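Transcriptional regulator, MarR family (Silicibacter pomeroyi DSS-3, PDB 3BOQ) probably binds DNA as a homodimer and regulates transcription through a winged helix-turn-helix domain of the MarR type. Local coordinates at residues D51-L56 against L113-Q118; L47-A52 against V83-K88; T43-A48 against K117-A122. All coordinates share one frame; numbering follows the deposited sequence.

Contact 1 of 3, residues D51-L56 against L113-Q118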
loop_
_atom_site.group_PDB
_atom_site.type_symbol
_atom_site.label_atom_id
_atom_site.label_comp_id
_atom_site.label_asym_id
_atom_site.label_seq_id
_atom_site.Cartn_x
_atom_site.Cartn_y
_atom_site.Cartn_z
ATOM N N ASP B 51 -5.043 5.831 -11.148
ATOM C CA ASP B 51 -6.085 5.053 -10.503
ATOM C C ASP B 51 -7.503 5.669 -10.596
ATOM O O ASP B 51 -8.446 4.980 -11.023
ATOM C CB ASP B 51 -5.690 4.723 -9.061
ATOM C CG ASP B 51 -6.811 4.059 -8.282
ATOM O OD1 ASP B 51 -7.502 3.188 -8.864
ATOM O OD2 ASP B 51 -7.004 4.420 -7.091
ATOM N N ALA B 52 -7.654 6.943 -10.212
ATOM C CA ALA B 52 -8.927 7.666 -10.379
ATOM C C ALA B 52 -9.435 7.672 -11.824
ATOM O O ALA B 52 -10.613 7.384 -12.091
ATOM C CB ALA B 52 -8.808 9.094 -9.850
HETATM N N MSE B 53 -8.548 7.993 -12.759
HETATM C CA MSE B 53 -8.914 8.031 -14.192
HETATM C C MSE B 53 -9.398 6.688 -14.756
HETATM O O MSE B 53 -10.271 6.651 -15.620
HETATM C CB MSE B 53 -7.760 8.560 -15.024
HETATM C CG MSE B 53 -7.405 9.966 -14.665
HETATM SE SE MSE B 53 -5.743 10.600 -15.482
HETATM C CE MSE B 53 -6.367 10.759 -17.371
ATOM N N ALA B 54 -8.822 5.598 -14.260
ATOM C CA ALA B 54 -9.206 4.262 -14.650
ATOM C C ALA B 54 -10.662 3.969 -14.293
ATOM O O ALA B 54 -11.376 3.345 -15.081
ATOM C CB ALA B 54 -8.266 3.239 -13.995
ATOM N N GLN B 55 -11.098 4.422 -13.117
ATOM C CA GLN B 55 -12.478 4.206 -12.675
ATOM C C GLN B 55 -13.424 4.977 -13.566
ATOM O O GLN B 55 -14.454 4.453 -13.956
ATOM C CB GLN B 55 -12.684 4.608 -11.212
ATOM C CG GLN B 55 -11.615 4.102 -10.273
ATOM C CD GLN B 55 -11.179 2.652 -10.568
ATOM O OE1 GLN B 55 -9.978 2.361 -10.665
ATOM N NE2 GLN B 55 -12.152 1.751 -10.730
ATOM N N LEU B 56 -13.040 6.203 -13.911
ATOM C CA LEU B 56 -13.826 7.052 -14.791
ATOM C C LEU B 56 -13.843 6.546 -16.230
ATOM O O LEU B 56 -14.890 6.577 -16.865
ATOM C CB LEU B 56 -13.350 8.509 -14.731
ATOM C CG LEU B 56 -13.238 9.106 -13.321
ATOM C CD1 LEU B 56 -12.496 10.417 -13.343
ATOM C CD2 LEU B 56 -14.599 9.262 -12.651
ATOM N N LEU B 113 -8.977 11.199 -21.670
ATOM C CA LEU B 113 -9.142 9.826 -22.150
ATOM C C LEU B 113 -8.008 9.357 -23.097
ATOM O O LEU B 113 -7.566 8.223 -23.004
ATOM C CB LEU B 113 -10.533 9.629 -22.771
ATOM C CG LEU B 113 -10.929 8.267 -23.352
ATOM C CD1 LEU B 113 -10.970 7.152 -22.279
ATOM C CD2 LEU B 113 -12.265 8.394 -24.079
ATOM N N THR B 114 -7.537 10.227 -23.987
ATOM C CA THR B 114 -6.320 9.971 -24.767
ATOM C C THR B 114 -5.092 9.726 -23.869
ATOM O O THR B 114 -4.339 8.789 -24.111
ATOM C CB THR B 114 -6.027 11.138 -25.727
ATOM O OG1 THR B 114 -6.999 11.144 -26.780
ATOM C CG2 THR B 114 -4.617 11.023 -26.326
ATOM N N THR B 115 -4.894 10.581 -22.858
ATOM C CA THR B 115 -3.784 10.461 -21.906
ATOM C C THR B 115 -3.921 9.127 -21.141
ATOM O O THR B 115 -2.937 8.419 -20.939
ATOM C CB THR B 115 -3.707 11.695 -20.920
ATOM O OG1 THR B 115 -3.331 12.881 -21.638
ATOM C CG2 THR B 115 -2.672 11.484 -19.810
ATOM N N PHE B 116 -5.146 8.776 -20.757
ATOM C CA PHE B 116 -5.390 7.562 -20.020
ATOM C C PHE B 116 -4.936 6.300 -20.768
ATOM O O PHE B 116 -4.295 5.420 -20.184
ATOM C CB PHE B 116 -6.869 7.419 -19.618
ATOM C CG PHE B 116 -7.132 6.129 -18.920
ATOM C CD1 PHE B 116 -6.667 5.936 -17.607
ATOM C CD2 PHE B 116 -7.705 5.057 -19.607
ATOM C CE1 PHE B 116 -6.820 4.718 -16.978
ATOM C CE2 PHE B 116 -7.882 3.817 -18.979
ATOM C CZ PHE B 116 -7.439 3.641 -17.664
ATOM N N LYS B 117 -5.283 6.209 -22.052
ATOM C CA LYS B 117 -4.897 5.071 -22.873
ATOM C C LYS B 117 -3.370 4.973 -23.043
ATOM O O LYS B 117 -2.810 3.882 -22.879
ATOM C CB LYS B 117 -5.640 5.072 -24.215
ATOM C CG LYS B 117 -7.159 5.027 -24.025
ATOM C CD LYS B 117 -7.958 4.987 -25.336
ATOM C CE LYS B 117 -9.453 5.236 -25.054
ATOM N NZ LYS B 117 -10.312 5.298 -26.270
ATOM N N GLN B 118 -2.702 6.090 -23.342
ATOM C CA GLN B 118 -1.235 6.103 -23.381
ATOM C C GLN B 118 -0.669 5.708 -22.019
ATOM O O GLN B 118 0.315 4.975 -21.958
ATOM C CB GLN B 118 -0.659 7.479 -23.785
ATOM C CG GLN B 118 -1.112 8.069 -25.135
ATOM C CD GLN B 118 -0.611 9.519 -25.338
ATOM O OE1 GLN B 118 -0.916 10.428 -24.557
ATOM N NE2 GLN B 118 0.164 9.728 -26.392
#
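The ring of F116 lies against the backbone and CB of A54, its CE1 corner 3.4 Å from A54 CA and 3.6 Å from A54 CB. This is a helix-to-helix contact within the MarR fold, a winged helix-turn-helix domain joined to a helical dimerisation region: helix 47-58 belongs to the first, and helix 110-130 leads from it toward the second. Segments 51-56 and 113-118 cross steeply, with 113° between their N-to-C directions and axes 10.4 Å apart at closest approach. Their nearest CA atoms, those of M53 and F116, are 6.8 Å apart.

F116 can span this gap because its CG stands anti to the backbone N (chi1 177°), which carries the ring away from its own helix and onto the other. CZ follows CE1 over A54, nearer its CA than its methyl, whereas CD1 meets M53 CB at 3.8 Å. A54 CA approaches the ring obliquely, but M53 O stands over one face, 4.1 Å above the plane and offset toward the rim. With only a methyl at A54, F116 CE1 and CZ come right up to the helix backbone. F50, one turn earlier on helix 47-58, meets the same ring with the two planes inclined by about 15°.

M53, a selenomethionine, slides past F116 in the opposite direction. Its chain bends at chi3 and sends the terminal methyl on toward helix 110-130, where CE lies 4.1 Å from F116 CB. L86 and M91 also touch this side chain, so it links the helix pair to neighbouring parts of the winged domain. The hydroxyl of T115 is bonded within its own helix, to A111 O, while its methyl CG2 makes a looser contact with M53 CE at 4.5 Å.

Contact 2 of 3, residues L47-A52 against V83-K88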
loop_
_atom_site.group_PDB
_atom_site.type_symbol
_atom_site.label_atom_id
_atom_site.label_comp_id
_atom_site.label_asym_id
_atom_site.label_seq_id
_atom_site.Cartn_x
_atom_site.Cartn_y
_atom_site.Cartn_z
ATOM N N LEU B 47 0.347 7.442 -9.715
ATOM C CA LEU B 47 -0.447 6.254 -9.592
ATOM C C LEU B 47 -1.838 6.583 -9.030
ATOM O O LEU B 47 -2.839 6.069 -9.528
ATOM C CB LEU B 47 0.281 5.221 -8.736
ATOM C CG LEU B 47 -0.063 3.760 -8.978
ATOM C CD1 LEU B 47 0.025 3.431 -10.473
ATOM C CD2 LEU B 47 0.842 2.829 -8.106
ATOM N N ALA B 48 -1.897 7.430 -7.989
ATOM C CA ALA B 48 -3.182 7.878 -7.424
ATOM C C ALA B 48 -4.098 8.494 -8.522
ATOM O O ALA B 48 -5.286 8.157 -8.607
ATOM C CB ALA B 48 -2.957 8.844 -6.261
ATOM N N LYS B 49 -3.524 9.352 -9.372
ATOM C CA LYS B 49 -4.224 9.974 -10.497
ATOM C C LYS B 49 -4.669 8.995 -11.574
ATOM O O LYS B 49 -5.829 9.017 -12.023
ATOM C CB LYS B 49 -3.326 11.023 -11.137
ATOM C CG LYS B 49 -3.199 12.312 -10.328
ATOM C CD LYS B 49 -2.686 13.439 -11.181
ATOM C CE LYS B 49 -2.452 14.625 -10.333
ATOM N NZ LYS B 49 -1.729 15.665 -11.100
ATOM N N PHE B 50 -3.728 8.158 -12.010
ATOM C CA PHE B 50 -4.004 7.091 -12.959
ATOM C C PHE B 50 -5.146 6.232 -12.421
ATOM O O PHE B 50 -6.107 5.952 -13.146
ATOM C CB PHE B 50 -2.747 6.237 -13.214
ATOM C CG PHE B 50 -3.011 5.053 -14.097
ATOM C CD1 PHE B 50 -3.094 5.209 -15.480
ATOM C CD2 PHE B 50 -3.270 3.797 -13.545
ATOM C CE1 PHE B 50 -3.396 4.136 -16.316
ATOM C CE2 PHE B 50 -3.565 2.700 -14.367
ATOM C CZ PHE B 50 -3.621 2.869 -15.764
ATOM N N ASP B 51 -5.043 5.831 -11.148
ATOM C CA ASP B 51 -6.085 5.053 -10.503
ATOM C C ASP B 51 -7.503 5.669 -10.596
ATOM O O ASP B 51 -8.446 4.980 -11.023
ATOM C CB ASP B 51 -5.690 4.723 -9.061
ATOM C CG ASP B 51 -6.811 4.059 -8.282
ATOM O OD1 ASP B 51 -7.502 3.188 -8.864
ATOM O OD2 ASP B 51 -7.004 4.420 -7.091
ATOM N N ALA B 52 -7.654 6.943 -10.212
ATOM C CA ALA B 52 -8.927 7.666 -10.379
ATOM C C ALA B 52 -9.435 7.672 -11.824
ATOM O O ALA B 52 -10.613 7.384 -12.091
ATOM C CB ALA B 52 -8.808 9.094 -9.850
ATOM N N VAL B 83 -9.484 14.802 -7.305
ATOM C CA VAL B 83 -10.305 15.271 -8.427
ATOM C C VAL B 83 -9.990 16.742 -8.811
ATOM O O VAL B 83 -9.852 17.065 -9.998
ATOM C CB VAL B 83 -11.814 15.036 -8.126
ATOM C CG1 VAL B 83 -12.718 15.734 -9.147
ATOM C CG2 VAL B 83 -12.091 13.545 -8.078
ATOM N N ASN B 84 -9.831 17.604 -7.803
ATOM C CA ASN B 84 -9.351 18.974 -8.032
ATOM C C ASN B 84 -8.029 19.075 -8.812
ATOM O O ASN B 84 -7.923 19.915 -9.677
ATOM C CB ASN B 84 -9.241 19.771 -6.730
ATOM C CG ASN B 84 -10.593 20.127 -6.138
ATOM O OD1 ASN B 84 -11.631 20.040 -6.810
ATOM N ND2 ASN B 84 -10.591 20.527 -4.859
ATOM N N ARG B 85 -7.033 18.240 -8.495
ATOM C CA ARG B 85 -5.759 18.229 -9.241
ATOM C C ARG B 85 -5.980 17.800 -10.694
ATOM O O ARG B 85 -5.400 18.400 -11.607
ATOM C CB ARG B 85 -4.722 17.303 -8.599
ATOM C CG ARG B 85 -4.143 17.782 -7.276
ATOM C CD ARG B 85 -2.988 16.864 -6.800
ATOM N NE ARG B 85 -3.390 15.516 -6.352
ATOM C CZ ARG B 85 -3.868 15.229 -5.134
ATOM N NH1 ARG B 85 -4.042 16.184 -4.224
ATOM N NH2 ARG B 85 -4.189 13.977 -4.823
ATOM N N LEU B 86 -6.841 16.794 -10.889
ATOM C CA LEU B 86 -7.196 16.248 -12.219
ATOM C C LEU B 86 -7.950 17.205 -13.127
ATOM O O LEU B 86 -7.780 17.175 -14.350
ATOM C CB LEU B 86 -8.012 14.972 -12.066
ATOM C CG LEU B 86 -7.276 13.763 -11.492
ATOM C CD1 LEU B 86 -8.301 12.706 -11.168
ATOM C CD2 LEU B 86 -6.258 13.265 -12.529
ATOM N N ILE B 87 -8.805 18.021 -12.516
ATOM C CA ILE B 87 -9.528 19.107 -13.196
ATOM C C ILE B 87 -8.544 20.190 -13.648
ATOM O O ILE B 87 -8.598 20.633 -14.782
ATOM C CB ILE B 87 -10.652 19.722 -12.307
ATOM C CG1 ILE B 87 -11.809 18.735 -12.120
ATOM C CG2 ILE B 87 -11.170 20.975 -12.938
ATOM C CD1 ILE B 87 -12.772 19.064 -11.008
ATOM N N LYS B 88 -7.642 20.591 -12.754
ATOM C CA LYS B 88 -6.588 21.573 -13.047
ATOM C C LYS B 88 -5.599 21.082 -14.146
ATOM O O LYS B 88 -5.155 21.840 -14.996
ATOM C CB LYS B 88 -5.897 21.981 -11.730
ATOM C CG LYS B 88 -4.553 22.717 -11.849
ATOM C CD LYS B 88 -4.295 23.629 -10.631
ATOM C CE LYS B 88 -2.853 24.180 -10.610
ATOM N NZ LYS B 88 -2.753 25.642 -10.926
#
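K49 runs along L86 before its end reaches R85. Its CB and CG each lie 3.9 Å from L86 CD2, and CD comes slightly nearer to the same methyl. CE then passes to the next residue, 3.9 Å from R85 CB, and approaches the guanidinium at its edge, near the group's plane. At the tip, NZ forms a salt bridge with D89, just beyond helix 79-88; this acidic partner would probably offset the like charge of R85, whose NE is 5.0 Å from K49 NZ.

The extended chain beyond CG (chi2 -162°, chi3 -174°) gives K49 the length to lie past L86 and cross R85 at about a right angle. The guanidinium has a partner of its own, with R85 NH2 bonded to G77 O. With an alanine here instead of K49, D89 would probably lose its basic mate and L86 CD2 the CG and CD methylenes packed on it, keeping only CB beside it.

The other branch of L86 turns to the buried side, where CD1 meets A52 CB at 3.9 Å. One leucine therefore packs against two positions of helix 47-58, three residues apart. Helices 47-58, 65-71 and 79-88 form the three-helix core of the winged helix-turn-helix domain, and this 85° crossing packs the first on the third, probably the DNA-recognition helix, as in other MarR proteins.

Contact 3 of 3, residues T43-A48 against K117-A122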
loop_
_atom_site.group_PDB
_atom_site.type_symbol
_atom_site.label_atom_id
_atom_site.label_comp_id
_atom_site.label_asym_id
_atom_site.label_seq_id
_atom_site.Cartn_x
_atom_site.Cartn_y
_atom_site.Cartn_z
ATOM N N THR B 43 4.744 10.063 -18.043
ATOM C CA THR B 43 3.374 10.472 -18.336
ATOM C C THR B 43 2.964 11.729 -17.526
ATOM O O THR B 43 1.985 12.402 -17.856
ATOM C CB THR B 43 2.423 9.278 -17.943
ATOM O OG1 THR B 43 2.607 8.187 -18.855
ATOM C CG2 THR B 43 0.970 9.657 -17.939
ATOM N N GLY B 44 3.684 12.024 -16.448
ATOM C CA GLY B 44 3.319 13.133 -15.584
ATOM C C GLY B 44 2.083 12.860 -14.741
ATOM O O GLY B 44 1.567 13.754 -14.096
ATOM N N LEU B 45 1.612 11.613 -14.770
ATOM C CA LEU B 45 0.543 11.089 -13.929
ATOM C C LEU B 45 1.085 10.257 -12.767
ATOM O O LEU B 45 2.019 9.446 -12.931
ATOM C CB LEU B 45 -0.361 10.186 -14.738
ATOM C CG LEU B 45 -1.714 10.717 -15.168
ATOM C CD1 LEU B 45 -1.631 12.150 -15.605
ATOM C CD2 LEU B 45 -2.222 9.807 -16.285
ATOM N N SER B 46 0.486 10.495 -11.603
ATOM C CA SER B 46 0.673 9.721 -10.384
ATOM C C SER B 46 -0.062 8.426 -10.505
ATOM O O SER B 46 -1.043 8.339 -11.248
ATOM C CB SER B 46 -0.004 10.452 -9.230
ATOM O OG SER B 46 0.979 11.058 -8.467
ATOM N N LEU B 47 0.347 7.442 -9.715
ATOM C CA LEU B 47 -0.447 6.254 -9.592
ATOM C C LEU B 47 -1.838 6.583 -9.030
ATOM O O LEU B 47 -2.839 6.069 -9.528
ATOM C CB LEU B 47 0.281 5.221 -8.736
ATOM C CG LEU B 47 -0.063 3.760 -8.978
ATOM C CD1 LEU B 47 0.025 3.431 -10.473
ATOM C CD2 LEU B 47 0.842 2.829 -8.106
ATOM N N ALA B 48 -1.897 7.430 -7.989
ATOM C CA ALA B 48 -3.182 7.878 -7.424
ATOM C C ALA B 48 -4.098 8.494 -8.522
ATOM O O ALA B 48 -5.286 8.157 -8.607
ATOM C CB ALA B 48 -2.957 8.844 -6.261
ATOM N N LYS B 117 -5.283 6.209 -22.052
ATOM C CA LYS B 117 -4.897 5.071 -22.873
ATOM C C LYS B 117 -3.370 4.973 -23.043
ATOM O O LYS B 117 -2.810 3.882 -22.879
ATOM C CB LYS B 117 -5.640 5.072 -24.215
ATOM C CG LYS B 117 -7.159 5.027 -24.025
ATOM C CD LYS B 117 -7.958 4.987 -25.336
ATOM C CE LYS B 117 -9.453 5.236 -25.054
ATOM N NZ LYS B 117 -10.312 5.298 -26.270
ATOM N N GLN B 118 -2.702 6.090 -23.342
ATOM C CA GLN B 118 -1.235 6.103 -23.381
ATOM C C GLN B 118 -0.669 5.708 -22.019
ATOM O O GLN B 118 0.315 4.975 -21.958
ATOM C CB GLN B 118 -0.659 7.479 -23.785
ATOM C CG GLN B 118 -1.112 8.069 -25.135
ATOM C CD GLN B 118 -0.611 9.519 -25.338
ATOM O OE1 GLN B 118 -0.916 10.428 -24.557
ATOM N NE2 GLN B 118 0.164 9.728 -26.392
ATOM N N ALA B 119 -1.283 6.183 -20.929
ATOM C CA ALA B 119 -0.772 5.933 -19.576
ATOM C C ALA B 119 -1.012 4.486 -19.131
ATOM O O ALA B 119 -0.238 3.905 -18.343
ATOM C CB ALA B 119 -1.390 6.908 -18.584
ATOM N N SER B 120 -2.114 3.935 -19.634
ATOM C CA SER B 120 -2.506 2.555 -19.412
ATOM C C SER B 120 -1.491 1.606 -20.057
ATOM O O SER B 120 -1.122 0.601 -19.467
ATOM C CB SER B 120 -3.897 2.345 -19.999
ATOM O OG SER B 120 -4.445 1.142 -19.542
ATOM N N GLU B 121 -1.036 1.944 -21.258
ATOM C CA GLU B 121 -0.004 1.194 -21.959
ATOM C C GLU B 121 1.287 1.220 -21.132
ATOM O O GLU B 121 1.900 0.165 -20.876
ATOM C CB GLU B 121 0.221 1.814 -23.348
ATOM C CG GLU B 121 0.662 0.876 -24.451
ATOM C CD GLU B 121 0.387 1.445 -25.887
ATOM O OE1 GLU B 121 0.126 2.684 -26.056
ATOM O OE2 GLU B 121 0.445 0.641 -26.860
ATOM N N ALA B 122 1.674 2.427 -20.714
ATOM C CA ALA B 122 2.882 2.686 -19.912
ATOM C C ALA B 122 2.879 1.949 -18.574
ATOM O O ALA B 122 3.893 1.391 -18.168
ATOM C CB ALA B 122 3.058 4.193 -19.678
#
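T43 sets its methyl against A119, with T43 CG2 3.7 Å from A119 CB. The torsion that keeps OG1 near the backbone N (chi1 -70°) puts CG2 on the far side from that N, facing A119. OG1 sits more loosely between A119 CA and A122 CB, each at 4.1 Å from it. The backbones come nearest at the same place, where the CA atoms of T43 and A119 are 6.3 Å apart.

G44 then takes the chain out of helical geometry with a positive phi of 73°, a conformation that glycine adopts readily. The turn brings L45 toward helix 110-130, and L45 CD2 reaches A119 CB at 3.8 Å. The alanine methyl thus receives T43 and L45 together, two apolar contacts from residues flanking the glycine. L45 is buried, and it also touches T115 one turn earlier on the same helix, as well as M53.

S46 occupies the N-cap position of helix 47-58, although its side chain makes no capping bond. L47 opens that helix, its backbone N bonded to N36 OD1. Segment 43-48 is accordingly the turn through which the long helix 12-43 enters the winged helix-turn-helix domain of the MarR fold, packed against helix 110-130, with L47 also reaching F32, L35 and L39 of helix 12-43, H123 of helix 110-130 and W21 of the second subunit.

All three contacts involve helix 47-58 or the turn leading into it, and all rest mainly on apolar packing. Contacts 1 and 3 share helix 110-130 and have centres about 7 Å apart; M53 SE of the first lies 3.7 Å from L45 CD2 of the third. Contact 3 is the buried one, made of small methyls and a leucine, whereas contact 1 is partly buried and built round an aromatic ring. Contact 2 faces helix 79-88 and grades from a buried leucine-alanine pair to charged chains at the exposed edge. F50, on the 47-52 segment of contact 2, bridges to helix 110-130: besides meeting F116, its CE1 lies 3.6 Å from S120 N of contact 3.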